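Local structure of sensory box histidine kinase/response regulator (Burkholderia thailandensis, 3MR0) at residues 81-86 and 99-104; 21-26 and 117-122; 31-36 and 49-54. The protein probably acts as a two-component sensor histidine kinase that dimerises and feeds a phosphorelay, the present chain being its PAS sensory domain. All coordinates share one frame; numbering follows the deposited sequence. Where two conformers were deposited one is given.

In the fold
All three contacts are antiparallel strand pairings of one PAS sheet. Contact 2 pairs the strands that come first and last in the chain, at the middle of the sheet; contacts 1 and 3 close earlier, on the sheet's two outermost strands, with centres about 18 Å apart. Contact 2 lies between them, its centre about 9 Å from that of contact 1 and 11 Å from that of contact 3. Gln99 N to Met120 O, 2.9 Å, links it to contact 1, and Asp24 O to Tyr33 N, also 2.9 Å, to contact 3. Tyr82, Tyr86, Ser100, Trp23 and Trp25 line a pocket holding a polyether, probably from the crystallisation liquor.

Contact 1: 81-86 and 99-104; sequences TYDVEY and QSRGQA
Asp83 and, in the conformer described, Arg101 both hold CG anti to the backbone N (chi1 -174° in each), which lays their side chains next to each other, pointing the same way from the sheet; Gln99, with a similar first torsion, reaches the other oxygen of the carboxylate. Each oxygen of Asp83 thereby has its own partner. OD1 takes the N-H of Gln99 NE2 at 3.0 Å on its syn side, a nearly straight bond close to the amide plane. OD2 forms a salt bridge with this conformer of Arg101, its NE 2.7 Å away. NE and NH2 share this one oxygen, so both bonds are bent and weak; the guanidinium and carboxylate planes are also turned 50° apart. The short, charged Asp thus serves a neutral amide and a cation at once, and this probably favours its ionised form. Next along this face, the CG methylene of Glu85 packs on Gln99 CB at 3.8 Å, while its OE2 goes to Arg125.

These residues belong to the hairpin of strands 82-89 and 95-106 in the PAS sheet. Between the non-hydrogen-bonded pairs Asp83-Arg101 and Glu85-Gln99, Val84 and Ser100 exchange two backbone bonds, of which Ser100 N to Val84 O, 2.7 Å, is the shorter and straighter.

The other face carries the pocket residues Tyr82, Tyr86 and Ser100. Serine is small enough to sit between the two tyrosines: its CB lies 4.0 Å from Tyr86 CE2, and its OG comes up to the edge of the Tyr82 ring. All three hydroxyls share one water, which lies in the plane of both rings, so buried polar groups are satisfied on a largely aromatic wall. On the same face Val84 touches Ala71 of helix 65-78.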
ATOM      1  N   THR A  81       2.570 -13.576   4.774  1.00 23.55           N
ATOM      2  CA  THR A  81       2.868 -12.165   5.030  1.00 22.66           C
ATOM      3  C   THR A  81       2.312 -11.243   3.934  1.00 21.43           C
ATOM      4  O   THR A  81       2.337 -11.577   2.744  1.00 20.81           O
ATOM      5  CB  THR A  81       4.386 -11.964   5.192  1.00 23.50           C
ATOM      6  OG1 THR A  81       4.821 -12.631   6.383  1.00 24.81           O
ATOM      7  CG2 THR A  81       4.731 -10.507   5.290  1.00 24.39           C
ATOM      8  N   TYR A  82       1.777 -10.096   4.347  1.00 21.24           N
ATOM      9  CA  TYR A  82       1.390  -9.054   3.401  1.00 18.77           C
ATOM     10  C   TYR A  82       2.377  -7.898   3.486  1.00 19.51           C
ATOM     11  O   TYR A  82       2.429  -7.164   4.483  1.00 20.16           O
ATOM     12  CB  TYR A  82      -0.048  -8.581   3.629  1.00 17.36           C
ATOM     13  CG  TYR A  82      -0.551  -7.641   2.565  1.00 16.69           C
ATOM     14  CD1 TYR A  82      -0.955  -8.114   1.320  1.00 15.99           C
ATOM     15  CD2 TYR A  82      -0.620  -6.274   2.797  1.00 16.69           C
ATOM     16  CE1 TYR A  82      -1.409  -7.245   0.339  1.00 16.21           C
ATOM     17  CE2 TYR A  82      -1.086  -5.399   1.822  1.00 16.20           C
ATOM     18  CZ  TYR A  82      -1.475  -5.882   0.601  1.00 16.38           C
ATOM     19  OH  TYR A  82      -1.933  -4.993  -0.352  1.00 19.18           O
ATOM     20  N   ASP A  83       3.159  -7.754   2.415  1.00 19.79           N
ATOM     21  CA  ASP A  83       4.188  -6.724   2.289  1.00 19.37           C
ATOM     22  C   ASP A  83       4.546  -6.576   0.820  1.00 18.27           C
ATOM     23  O   ASP A  83       5.376  -7.306   0.292  1.00 20.46           O
ATOM     24  CB  ASP A  83       5.424  -7.117   3.106  1.00 20.73           C
ATOM     25  CG  ASP A  83       6.471  -6.029   3.145  1.00 23.31           C
ATOM     26  OD1 ASP A  83       6.577  -5.256   2.179  1.00 23.84           O
ATOM     27  OD2 ASP A  83       7.199  -5.957   4.153  1.00 26.25           O
ATOM     28  N   VAL A  84       3.906  -5.644   0.144  1.00 16.61           N
ATOM     29  CA  VAL A  84       4.097  -5.561  -1.290  1.00 16.76           C
ATOM     30  C   VAL A  84       4.493  -4.154  -1.673  1.00 16.53           C
ATOM     31  O   VAL A  84       4.245  -3.215  -0.924  1.00 17.06           O
ATOM     32  CB  VAL A  84       2.817  -5.977  -2.076  1.00 21.92           C
ATOM     33  CG1 VAL A  84       2.633  -7.464  -2.036  1.00 23.29           C
ATOM     34  CG2 VAL A  84       1.565  -5.254  -1.538  1.00 20.62           C
ATOM     35  N   GLU A  85       5.104  -4.017  -2.841  1.00 14.33           N
ATOM     36  CA  GLU A  85       5.332  -2.716  -3.404  1.00 15.53           C
ATOM     37  C   GLU A  85       4.589  -2.628  -4.715  1.00 16.10           C
ATOM     38  O   GLU A  85       4.594  -3.564  -5.511  1.00 16.94           O
ATOM     39  CB  GLU A  85       6.830  -2.451  -3.553  1.00 18.26           C
ATOM     40  CG  GLU A  85       7.520  -2.400  -2.190  1.00 20.87           C
ATOM     41  CD  GLU A  85       8.982  -1.985  -2.251  1.00 23.76           C
ATOM     42  OE1 GLU A  85       9.609  -2.107  -3.324  1.00 24.59           O
ATOM     43  OE2 GLU A  85       9.492  -1.529  -1.204  1.00 24.57           O
ATOM     44  N   TYR A  86       3.913  -1.509  -4.935  1.00 15.93           N
ATOM     45  CA  TYR A  86       3.164  -1.338  -6.174  1.00 16.61           C
ATOM     46  C   TYR A  86       2.846   0.118  -6.505  1.00 16.88           C
ATOM     47  O   TYR A  86       3.081   1.007  -5.694  1.00 17.69           O
ATOM     48  CB  TYR A  86       1.889  -2.183  -6.156  1.00 16.52           C
ATOM     49  CG  TYR A  86       0.874  -1.838  -5.082  1.00 16.08           C
ATOM     50  CD1 TYR A  86      -0.176  -0.947  -5.338  1.00 16.12           C
ATOM     51  CD2 TYR A  86       0.931  -2.448  -3.843  1.00 15.95           C
ATOM     52  CE1 TYR A  86      -1.121  -0.664  -4.375  1.00 16.45           C
ATOM     53  CE2 TYR A  86      -0.005  -2.180  -2.875  1.00 16.78           C
ATOM     54  CZ  TYR A  86      -1.033  -1.291  -3.144  1.00 17.82           C
ATOM     55  OH  TYR A  86      -1.970  -1.049  -2.162  1.00 17.86           O
ATOM     56  N   GLN A  99       5.110   1.103  -0.689  1.00 17.50           N
ATOM     57  CA  GLN A  99       5.196  -0.195  -0.015  1.00 17.55           C
ATOM     58  C   GLN A  99       3.994  -0.291   0.934  1.00 17.57           C
ATOM     59  O   GLN A  99       3.720   0.655   1.672  1.00 17.42           O
ATOM     60  CB  GLN A  99       6.497  -0.321   0.779  1.00 17.91           C
ATOM     61  CG  GLN A  99       6.558  -1.576   1.622  1.00 17.71           C
ATOM     62  CD  GLN A  99       7.766  -1.614   2.531  1.00 18.77           C
ATOM     63  OE1 GLN A  99       8.304  -0.569   2.897  1.00 18.24           O
ATOM     64  NE2 GLN A  99       8.181  -2.814   2.920  1.00 18.84           N
ATOM     65  N   SER A 100       3.259  -1.403   0.884  1.00 17.89           N
ATOM     66  CA  SER A 100       2.102  -1.614   1.769  1.00 16.85           C
ATOM     67  C   SER A 100       2.326  -2.873   2.594  1.00 17.20           C
ATOM     68  O   SER A 100       2.623  -3.941   2.049  1.00 18.32           O
ATOM     69  CB  SER A 100       0.785  -1.697   0.984  1.00 15.46           C
ATOM     70  OG  SER A 100      -0.346  -1.737   1.833  1.00 16.08           O
ATOM     71  N   ARG A 101       2.160  -2.738   3.907  0.65 16.69           N
ATOM     72  CA  ARG A 101       2.349  -3.839   4.852  0.65 17.01           C
ATOM     73  C   ARG A 101       1.193  -3.860   5.848  0.65 16.29           C
ATOM     74  O   ARG A 101       0.747  -2.823   6.315  0.65 16.19           O
ATOM     75  CB  ARG A 101       3.685  -3.678   5.583  0.65 17.63           C
ATOM     76  CG  ARG A 101       4.061  -4.819   6.494  0.65 18.82           C
ATOM     77  CD  ARG A 101       5.394  -4.541   7.209  0.65 20.83           C
ATOM     78  NE  ARG A 101       6.546  -4.491   6.301  0.65 20.73           N
ATOM     79  CZ  ARG A 101       7.818  -4.403   6.700  0.65 20.00           C
ATOM     80  NH1 ARG A 101       8.113  -4.351   7.989  0.65 20.11           N
ATOM     81  NH2 ARG A 101       8.795  -4.365   5.806  0.65 20.35           N
ATOM     82  N   GLY A 102       0.708  -5.046   6.178  1.00 14.98           N
ATOM     83  CA  GLY A 102      -0.462  -5.140   7.019  1.00 15.41           C
ATOM     84  C   GLY A 102      -0.692  -6.518   7.583  1.00 14.80           C
ATOM     85  O   GLY A 102      -0.085  -7.488   7.148  1.00 14.70           O
ATOM     86  N   GLN A 103      -1.592  -6.572   8.557  1.00 14.93           N
ATOM     87  CA  GLN A 103      -1.875  -7.780   9.300  1.00 15.38           C
ATOM     88  C   GLN A 103      -3.365  -7.855   9.549  1.00 14.97           C
ATOM     89  O   GLN A 103      -3.958  -6.942  10.142  1.00 14.67           O
ATOM     90  CB  GLN A 103      -1.142  -7.787  10.635  1.00 16.80           C
ATOM     91  CG  GLN A 103      -1.451  -9.027  11.477  1.00 17.44           C
ATOM     92  CD  GLN A 103      -0.972 -10.305  10.809  1.00 19.84           C
ATOM     93  OE1 GLN A 103       0.206 -10.450  10.547  1.00 22.95           O
ATOM     94  NE2 GLN A 103      -1.880 -11.222  10.519  1.00 19.87           N
ATOM     95  N   ALA A 104      -3.951  -8.954   9.082  1.00 14.90           N
ATOM     96  CA  ALA A 104      -5.363  -9.236   9.252  1.00 14.27           C
ATOM     97  C   ALA A 104      -5.652  -9.893  10.615  1.00 15.52           C
ATOM     98  O   ALA A 104      -4.751 -10.414  11.269  1.00 16.17           O
ATOM     99  CB  ALA A 104      -5.829 -10.134   8.122  1.00 14.44           C
TER
HETATM  100  O   HOH W   1      -2.114  -2.426   0.224  1.00 17.04           O
HETATM  101  O   HOH W   2       1.656  -9.385   7.011  1.00 22.48           O

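Contact 2: 21-26 and 117-122; sequences GLWDWN and GWIMDV
Backbone hydrogen bonds form the frame that holds Trp23 over Gly117 and Gly21 beside Ile119. Both are hydrogen-bonded antiparallel pairs with two bonds each; Trp23 N to Gly117 O, 2.8 Å, is almost straight, although the donor stands 33° out of the carbonyl plane. Leu22 and Trp118 make the non-hydrogen-bonded pair between them, where Trp118 CA lies 3.0 Å from Gly21 O in a CA-H...O contact.

A CH-pi contact comes next. Trp23 has CG between its backbone N and carbonyl carbon (chi1 57°), a torsion that folds the indole across the neighbouring strand. Gly117 CA lies 3.7 Å above the ring plane, displaced toward the rim. Glycine suits this position because the indole occupies the side on which a CB would lie, and the flat ring can rest directly on the backbone.

One polar bond uses the indole N-H: NE1 gives a weak, bent hydrogen bond to Trp118 O at 3.0 Å, the oxygen lying near the ring plane. It offers the buried nitrogen an acceptor and may help hold the ring's rotation.

Apolar packing completes this face. Ile119 CG2 touches Trp23 CD1 at 3.8 Å, the beta-branched methyl packing against the NE1-CD1 end of the indole. A CB on Gly21 would come tight against Ile119 CG1, so glycine suits the place. On the other face, Trp118 meets Val15 of helix 11-17.

Pairing of the first and last strands at the centre of an antiparallel sheet is characteristic of the PAS fold, and Trp23 here helps line the pocket that a polyether occupies in this crystal.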
ATOM      1  N   GLY A  21       1.476   6.420   6.056  1.00 17.38           N
ATOM      2  CA  GLY A  21       0.037   6.525   6.214  1.00 15.51           C
ATOM      3  C   GLY A  21      -0.579   5.260   6.789  1.00 16.36           C
ATOM      4  O   GLY A  21      -0.343   4.146   6.311  1.00 17.12           O
ATOM      5  N   LEU A  22      -1.384   5.428   7.826  0.58 16.91           N
ATOM      6  CA  LEU A  22      -2.023   4.299   8.494  0.58 16.48           C
ATOM      7  C   LEU A  22      -3.329   3.945   7.797  0.58 14.62           C
ATOM      8  O   LEU A  22      -4.044   4.830   7.348  0.58 14.69           O
ATOM      9  CB  LEU A  22      -2.250   4.643   9.977  0.58 17.72           C
ATOM     10  CG  LEU A  22      -3.375   4.004  10.795  0.58 19.51           C
ATOM     11  CD1 LEU A  22      -2.936   2.702  11.449  0.58 21.00           C
ATOM     12  CD2 LEU A  22      -3.843   4.985  11.854  0.58 21.69           C
ATOM     13  N   TRP A  23      -3.622   2.656   7.688  1.00 13.94           N
ATOM     14  CA  TRP A  23      -4.907   2.206   7.161  1.00 16.57           C
ATOM     15  C   TRP A  23      -5.551   1.089   8.017  1.00 16.96           C
ATOM     16  O   TRP A  23      -4.856   0.289   8.629  1.00 17.84           O
ATOM     17  CB  TRP A  23      -4.816   1.845   5.666  1.00 16.78           C
ATOM     18  CG  TRP A  23      -3.792   0.796   5.267  1.00 16.08           C
ATOM     19  CD1 TRP A  23      -2.526   1.016   4.815  1.00 15.62           C
ATOM     20  CD2 TRP A  23      -3.985  -0.627   5.235  1.00 16.18           C
ATOM     21  NE1 TRP A  23      -1.916  -0.173   4.518  1.00 14.69           N
ATOM     22  CE2 TRP A  23      -2.786  -1.200   4.776  1.00 15.10           C
ATOM     23  CE3 TRP A  23      -5.060  -1.474   5.563  1.00 16.02           C
ATOM     24  CZ2 TRP A  23      -2.625  -2.571   4.631  1.00 15.12           C
ATOM     25  CZ3 TRP A  23      -4.897  -2.830   5.423  1.00 15.31           C
ATOM     26  CH2 TRP A  23      -3.691  -3.369   4.958  1.00 16.08           C
ATOM     27  N   ASP A  24      -6.876   1.074   8.086  1.00 17.31           N
ATOM     28  CA  ASP A  24      -7.608   0.086   8.895  1.00 17.84           C
ATOM     29  C   ASP A  24      -8.807  -0.390   8.094  1.00 20.12           C
ATOM     30  O   ASP A  24      -9.745   0.370   7.861  1.00 22.40           O
ATOM     31  CB  ASP A  24      -8.061   0.721  10.212  1.00 19.18           C
ATOM     32  CG  ASP A  24      -8.888  -0.228  11.104  1.00 21.35           C
ATOM     33  OD1 ASP A  24      -9.185  -1.367  10.724  1.00 20.11           O
ATOM     34  OD2 ASP A  24      -9.243   0.188  12.224  1.00 25.03           O
ATOM     35  N   TRP A  25      -8.783  -1.652   7.690  1.00 18.64           N
ATOM     36  CA  TRP A  25      -9.672  -2.145   6.651  1.00 19.05           C
ATOM     37  C   TRP A  25     -10.582  -3.300   7.084  1.00 20.04           C
ATOM     38  O   TRP A  25     -10.141  -4.249   7.729  1.00 20.01           O
ATOM     39  CB  TRP A  25      -8.803  -2.559   5.478  1.00 20.21           C
ATOM     40  CG  TRP A  25      -9.495  -3.081   4.290  1.00 19.89           C
ATOM     41  CD1 TRP A  25     -10.329  -2.400   3.449  1.00 19.81           C
ATOM     42  CD2 TRP A  25      -9.363  -4.396   3.760  1.00 19.99           C
ATOM     43  NE1 TRP A  25     -10.737  -3.221   2.438  1.00 21.46           N
ATOM     44  CE2 TRP A  25     -10.159  -4.458   2.606  1.00 21.46           C
ATOM     45  CE3 TRP A  25      -8.659  -5.539   4.160  1.00 19.60           C
ATOM     46  CZ2 TRP A  25     -10.269  -5.620   1.840  1.00 21.97           C
ATOM     47  CZ3 TRP A  25      -8.764  -6.684   3.410  1.00 19.80           C
ATOM     48  CH2 TRP A  25      -9.559  -6.723   2.260  1.00 21.58           C
ATOM     49  N   ASN A  26     -11.860  -3.195   6.729  1.00 21.30           N
ATOM     50  CA  ASN A  26     -12.830  -4.234   7.027  1.00 23.93           C
ATOM     51  C   ASN A  26     -13.012  -5.078   5.790  1.00 23.81           C
ATOM     52  O   ASN A  26     -13.466  -4.587   4.759  1.00 23.80           O
ATOM     53  CB  ASN A  26     -14.168  -3.641   7.476  1.00 26.23           C
ATOM     54  CG  ASN A  26     -15.166  -4.707   7.904  1.00 27.71           C
ATOM     55  OD1 ASN A  26     -15.579  -5.542   7.107  1.00 28.21           O
ATOM     56  ND2 ASN A  26     -15.555  -4.679   9.168  1.00 28.50           N
ATOM     57  N   GLY A 117      -2.638  -1.716   8.742  1.00 15.97           N
ATOM     58  CA  GLY A 117      -1.326  -1.570   8.163  1.00 15.53           C
ATOM     59  C   GLY A 117      -0.988  -0.151   7.796  1.00 15.48           C
ATOM     60  O   GLY A 117      -1.628   0.803   8.217  1.00 17.57           O
ATOM     61  N   TRP A 118       0.057  -0.013   7.003  1.00 15.27           N
ATOM     62  CA  TRP A 118       0.530   1.295   6.610  1.00 15.00           C
ATOM     63  C   TRP A 118       0.948   1.324   5.146  1.00 14.49           C
ATOM     64  O   TRP A 118       1.046   0.290   4.484  1.00 15.51           O
ATOM     65  CB  TRP A 118       1.697   1.722   7.503  1.00 16.46           C
ATOM     66  CG  TRP A 118       2.810   0.684   7.717  1.00 16.05           C
ATOM     67  CD1 TRP A 118       2.973  -0.122   8.813  1.00 16.22           C
ATOM     68  CD2 TRP A 118       3.918   0.388   6.846  1.00 15.82           C
ATOM     69  NE1 TRP A 118       4.084  -0.900   8.671  1.00 16.59           N
ATOM     70  CE2 TRP A 118       4.688  -0.612   7.474  1.00 16.02           C
ATOM     71  CE3 TRP A 118       4.327   0.858   5.586  1.00 16.50           C
ATOM     72  CZ2 TRP A 118       5.833  -1.151   6.896  1.00 16.82           C
ATOM     73  CZ3 TRP A 118       5.467   0.322   5.005  1.00 16.70           C
ATOM     74  CH2 TRP A 118       6.208  -0.673   5.662  1.00 17.45           C
ATOM     75  N   ILE A 119       1.190   2.518   4.642  1.00 15.31           N
ATOM     76  CA  ILE A 119       1.823   2.672   3.358  1.00 14.95           C
ATOM     77  C   ILE A 119       2.966   3.682   3.500  1.00 16.12           C
ATOM     78  O   ILE A 119       2.908   4.583   4.331  1.00 15.81           O
ATOM     79  CB  ILE A 119       0.824   3.119   2.257  1.00 15.73           C
ATOM     80  CG1 ILE A 119       0.179   4.472   2.598  1.00 15.56           C
ATOM     81  CG2 ILE A 119      -0.220   2.043   2.019  1.00 14.93           C
ATOM     82  CD1 ILE A 119      -0.579   5.103   1.440  1.00 14.43           C
HETATM   83  N   MSE A 120       4.009   3.510   2.695  1.00 17.28           N
HETATM   84  CA  MSE A 120       5.070   4.506   2.579  1.00 16.83           C
HETATM   85  C   MSE A 120       5.308   4.785   1.109  1.00 16.07           C
HETATM   86  O   MSE A 120       5.191   3.866   0.286  1.00 17.13           O
HETATM   87  CB  MSE A 120       6.361   4.027   3.247  1.00 15.81           C
HETATM   88  CG  MSE A 120       6.346   4.171   4.743  1.00 15.47           C
HETATM   89 SE   MSE A 120       8.126   4.074   5.525  0.78 22.74          SE
HETATM   90  CE  MSE A 120       8.430   2.176   5.433  1.00 21.36           C
ATOM     91  N   ASP A 121       5.634   6.031   0.779  1.00 14.29           N
ATOM     92  CA  ASP A 121       5.963   6.375  -0.602  1.00 16.32           C
ATOM     93  C   ASP A 121       7.405   6.028  -0.863  1.00 16.55           C
ATOM     94  O   ASP A 121       8.286   6.649  -0.281  1.00 16.98           O
ATOM     95  CB  ASP A 121       5.748   7.861  -0.909  1.00 17.28           C
ATOM     96  CG  ASP A 121       5.822   8.151  -2.401  1.00 18.78           C
ATOM     97  OD1 ASP A 121       6.839   7.815  -3.031  1.00 17.60           O
ATOM     98  OD2 ASP A 121       4.847   8.680  -2.969  1.00 21.12           O
ATOM     99  N   VAL A 122       7.632   5.032  -1.720  1.00 14.73           N
ATOM    100  CA  VAL A 122       8.980   4.549  -2.045  1.00 14.47           C
ATOM    101  C   VAL A 122       9.364   4.839  -3.505  1.00 14.77           C
ATOM    102  O   VAL A 122      10.188   4.140  -4.084  1.00 16.21           O
ATOM    103  CB  VAL A 122       9.147   3.025  -1.752  1.00 14.05           C
ATOM    104  CG1 VAL A 122       8.969   2.733  -0.255  1.00 13.82           C
ATOM    105  CG2 VAL A 122       8.198   2.186  -2.617  1.00 13.68           C
TER

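Contact 3: 31-36 and 49-54; sequences AMYLSP and LPDEIT
Tyr33 and Asp51 lie alongside each other and point the same way, the ring and carboxylate planes 85° apart. With chi1 at 168° the tyrosine's CG turns away from N and lies beside the carbonyl carbon, carrying the ring toward Asp51, so that CE1 meets Asp51 CB at 3.7 Å. A water joins their polar ends: it is 2.8 Å from Tyr33 OH, donates to Leu34 O and gives a weak bond to Asp51 OD1. The same carboxylate oxygen has a stronger partner in Lys39, whose charge suits an aspartate at this exposed place. Beside them the CG of Glu52 approaches the edge of the tyrosine ring, adding its aliphatic part to the contact.

On the opposite face of the strands the packing is apolar. Met32, a selenomethionine, runs beside Ile53 in the same direction, its CE 4.1 Å from Ile53 CD1. Leu34 crosses Ile53 at about a right angle and brings CD1 to within 3.7 Å of that methyl, so Ile53 CD1 meets both; unbranched Met and branched Leu suit such an apolar patch. At the far end Thr54 CG2 lies against Ala31 CB, 3.9 Å away, a small methyl pair.

The backbones support this with Ile53 N to Met32 O at 2.9 Å, a weak return bond from Met32 N, and Leu34 N to Asp51 O at 3.1 Å, whose donor stands above the carbonyl plane.

Within this chain strand 52-53 is an outermost strand of the PAS sheet. Its partner 32-34 pairs on its other side with strand 21-25, where Met32 touches Trp25, and leads into helix 36-41, N-capped by Ser35.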
ATOM      1  N   ALA A  31     -14.892  -1.198   3.639  1.00 22.61           N
ATOM      2  CA  ALA A  31     -14.640   0.067   4.314  1.00 24.75           C
ATOM      3  C   ALA A  31     -13.196   0.213   4.819  1.00 24.99           C
ATOM      4  O   ALA A  31     -12.609  -0.718   5.356  1.00 22.26           O
ATOM      5  CB  ALA A  31     -15.607   0.235   5.472  1.00 25.58           C
HETATM    6  N   MSE A  32     -12.652   1.415   4.679  1.00 24.99           N
HETATM    7  CA  MSE A  32     -11.282   1.653   5.051  1.00 23.07           C
HETATM    8  C   MSE A  32     -11.144   3.006   5.743  1.00 24.31           C
HETATM    9  O   MSE A  32     -11.604   4.012   5.221  1.00 25.63           O
HETATM   10  CB  MSE A  32     -10.407   1.592   3.807  1.00 20.25           C
HETATM   11  CG  MSE A  32      -8.928   1.602   4.150  1.00 21.44           C
HETATM   12 SE   MSE A  32      -7.744   1.143   2.679  0.76 29.60          SE
HETATM   13  CE  MSE A  32      -8.849   1.726   1.203  1.00 45.67           C
ATOM     14  N   TYR A  33     -10.534   3.014   6.929  1.00 24.61           N
ATOM     15  CA  TYR A  33     -10.106   4.255   7.575  1.00 26.14           C
ATOM     16  C   TYR A  33      -8.722   4.635   7.075  1.00 23.85           C
ATOM     17  O   TYR A  33      -7.872   3.772   6.880  1.00 21.81           O
ATOM     18  CB  TYR A  33     -10.094   4.162   9.102  1.00 28.55           C
ATOM     19  CG  TYR A  33      -9.385   5.351   9.726  1.00 32.81           C
ATOM     20  CD1 TYR A  33      -9.984   6.606   9.758  1.00 34.72           C
ATOM     21  CD2 TYR A  33      -8.097   5.226  10.249  1.00 34.32           C
ATOM     22  CE1 TYR A  33      -9.330   7.703  10.308  1.00 36.31           C
ATOM     23  CE2 TYR A  33      -7.436   6.311  10.805  1.00 35.82           C
ATOM     24  CZ  TYR A  33      -8.057   7.555  10.835  1.00 36.87           C
ATOM     25  OH  TYR A  33      -7.399   8.643  11.384  1.00 37.30           O
ATOM     26  N   LEU A  34      -8.521   5.932   6.864  1.00 23.22           N
ATOM     27  CA  LEU A  34      -7.274   6.471   6.331  1.00 22.11           C
ATOM     28  C   LEU A  34      -6.738   7.582   7.232  1.00 22.40           C
ATOM     29  O   LEU A  34      -7.470   8.499   7.603  1.00 23.27           O
ATOM     30  CB  LEU A  34      -7.486   7.048   4.920  1.00 21.12           C
ATOM     31  CG  LEU A  34      -8.528   6.454   3.974  1.00 19.97           C
ATOM     32  CD1 LEU A  34      -8.629   7.305   2.756  1.00 18.33           C
ATOM     33  CD2 LEU A  34      -8.146   5.039   3.618  1.00 19.81           C
ATOM     34  N   SER A  35      -5.461   7.510   7.576  1.00 20.62           N
ATOM     35  CA  SER A  35      -4.876   8.563   8.356  1.00 20.45           C
ATOM     36  C   SER A  35      -4.700   9.783   7.456  1.00 22.94           C
ATOM     37  O   SER A  35      -4.679   9.662   6.218  1.00 22.22           O
ATOM     38  CB  SER A  35      -3.546   8.120   8.937  1.00 21.10           C
ATOM     39  OG  SER A  35      -2.593   7.908   7.912  1.00 21.70           O
ATOM     40  N   PRO A  36      -4.580  10.977   8.070  1.00 24.25           N
ATOM     41  CA  PRO A  36      -4.308  12.162   7.245  1.00 22.71           C
ATOM     42  C   PRO A  36      -3.116  11.933   6.321  1.00 21.66           C
ATOM     43  O   PRO A  36      -3.234  12.293   5.141  1.00 22.86           O
ATOM     44  CB  PRO A  36      -4.006  13.251   8.283  1.00 22.42           C
ATOM     45  CG  PRO A  36      -4.789  12.817   9.504  1.00 23.26           C
ATOM     46  CD  PRO A  36      -4.736  11.310   9.505  1.00 23.17           C
ATOM     47  N   LEU A  49     -10.905  14.074   1.054  1.00 31.40           N
ATOM     48  CA  LEU A  49     -11.400  12.710   1.131  1.00 31.63           C
ATOM     49  C   LEU A  49     -11.802  12.488   2.587  1.00 33.80           C
ATOM     50  O   LEU A  49     -11.106  12.951   3.494  1.00 37.90           O
ATOM     51  CB  LEU A  49     -10.300  11.718   0.745  1.00 30.89           C
ATOM     52  CG  LEU A  49      -9.752  11.686  -0.682  1.00 31.31           C
ATOM     53  CD1 LEU A  49      -8.480  10.856  -0.755  1.00 29.98           C
ATOM     54  CD2 LEU A  49     -10.796  11.136  -1.625  1.00 31.96           C
ATOM     55  N   PRO A  50     -12.916  11.779   2.831  1.00 32.17           N
ATOM     56  CA  PRO A  50     -13.436  11.465   4.183  1.00 31.27           C
ATOM     57  C   PRO A  50     -12.556  10.493   4.976  1.00 29.36           C
ATOM     58  O   PRO A  50     -11.855   9.705   4.358  1.00 31.37           O
ATOM     59  CB  PRO A  50     -14.781  10.807   3.896  1.00 31.27           C
ATOM     60  CG  PRO A  50     -15.112  11.239   2.520  1.00 31.37           C
ATOM     61  CD  PRO A  50     -13.832  11.336   1.780  1.00 30.41           C
ATOM     62  N   ASP A  51     -12.569  10.543   6.302  1.00 25.90           N
ATOM     63  CA  ASP A  51     -11.744   9.608   7.054  1.00 25.80           C
ATOM     64  C   ASP A  51     -12.043   8.102   6.729  1.00 46.63           C
ATOM     65  O   ASP A  51     -11.336   7.216   7.225  1.00 45.48           O
ATOM     66  CB  ASP A  51     -11.814   9.887   8.570  1.00 27.12           C
ATOM     67  CG  ASP A  51     -10.905  11.048   9.020  1.00 30.45           C
ATOM     68  OD1 ASP A  51     -10.131  11.577   8.201  1.00 32.46           O
ATOM     69  OD2 ASP A  51     -10.953  11.433  10.212  1.00 31.46           O
ATOM     70  N   GLU A  52     -13.056   7.819   5.888  1.00 46.16           N
ATOM     71  CA  GLU A  52     -13.477   6.429   5.563  1.00 43.96           C
ATOM     72  C   GLU A  52     -14.074   6.201   4.157  1.00 41.50           C
ATOM     73  O   GLU A  52     -15.103   6.782   3.822  1.00 42.08           O
ATOM     74  CB  GLU A  52     -14.497   5.919   6.594  1.00 44.80           C
ATOM     75  CG  GLU A  52     -14.010   5.895   8.043  1.00 46.42           C
ATOM     76  CD  GLU A  52     -14.959   5.143   8.959  1.00 48.71           C
ATOM     77  OE1 GLU A  52     -14.865   5.311  10.204  1.00 50.78           O
ATOM     78  OE2 GLU A  52     -15.799   4.381   8.426  1.00 47.70           O
ATOM     79  N   ILE A  53     -13.458   5.329   3.356  1.00 39.48           N
ATOM     80  CA  ILE A  53     -13.946   5.034   1.996  1.00 38.82           C
ATOM     81  C   ILE A  53     -14.279   3.542   1.761  1.00 41.29           C
ATOM     82  O   ILE A  53     -13.564   2.654   2.248  1.00 40.78           O
ATOM     83  CB  ILE A  53     -12.952   5.504   0.929  1.00 36.06           C
ATOM     84  CG1 ILE A  53     -11.594   4.853   1.164  1.00 34.57           C
ATOM     85  CG2 ILE A  53     -12.833   7.012   0.954  1.00 35.44           C
ATOM     86  CD1 ILE A  53     -10.516   5.334   0.238  1.00 34.62           C
ATOM     87  N   THR A  54     -15.348   3.285   0.994  1.00 41.82           N
ATOM     88  CA  THR A  54     -16.007   1.973   0.985  1.00 39.89           C
ATOM     89  C   THR A  54     -16.259   1.468  -0.432  1.00 38.35           C
ATOM     90  O   THR A  54     -15.339   1.399  -1.238  1.00 38.49           O
ATOM     91  CB  THR A  54     -17.361   2.004   1.778  1.00 42.25           C
ATOM     92  OG1 THR A  54     -17.243   2.839   2.941  1.00 41.60           O
ATOM     93  CG2 THR A  54     -17.794   0.600   2.206  1.00 41.76           C
TER
HETATM   94  O   HOH W   3      -7.928  10.620   9.528  1.00 27.11           O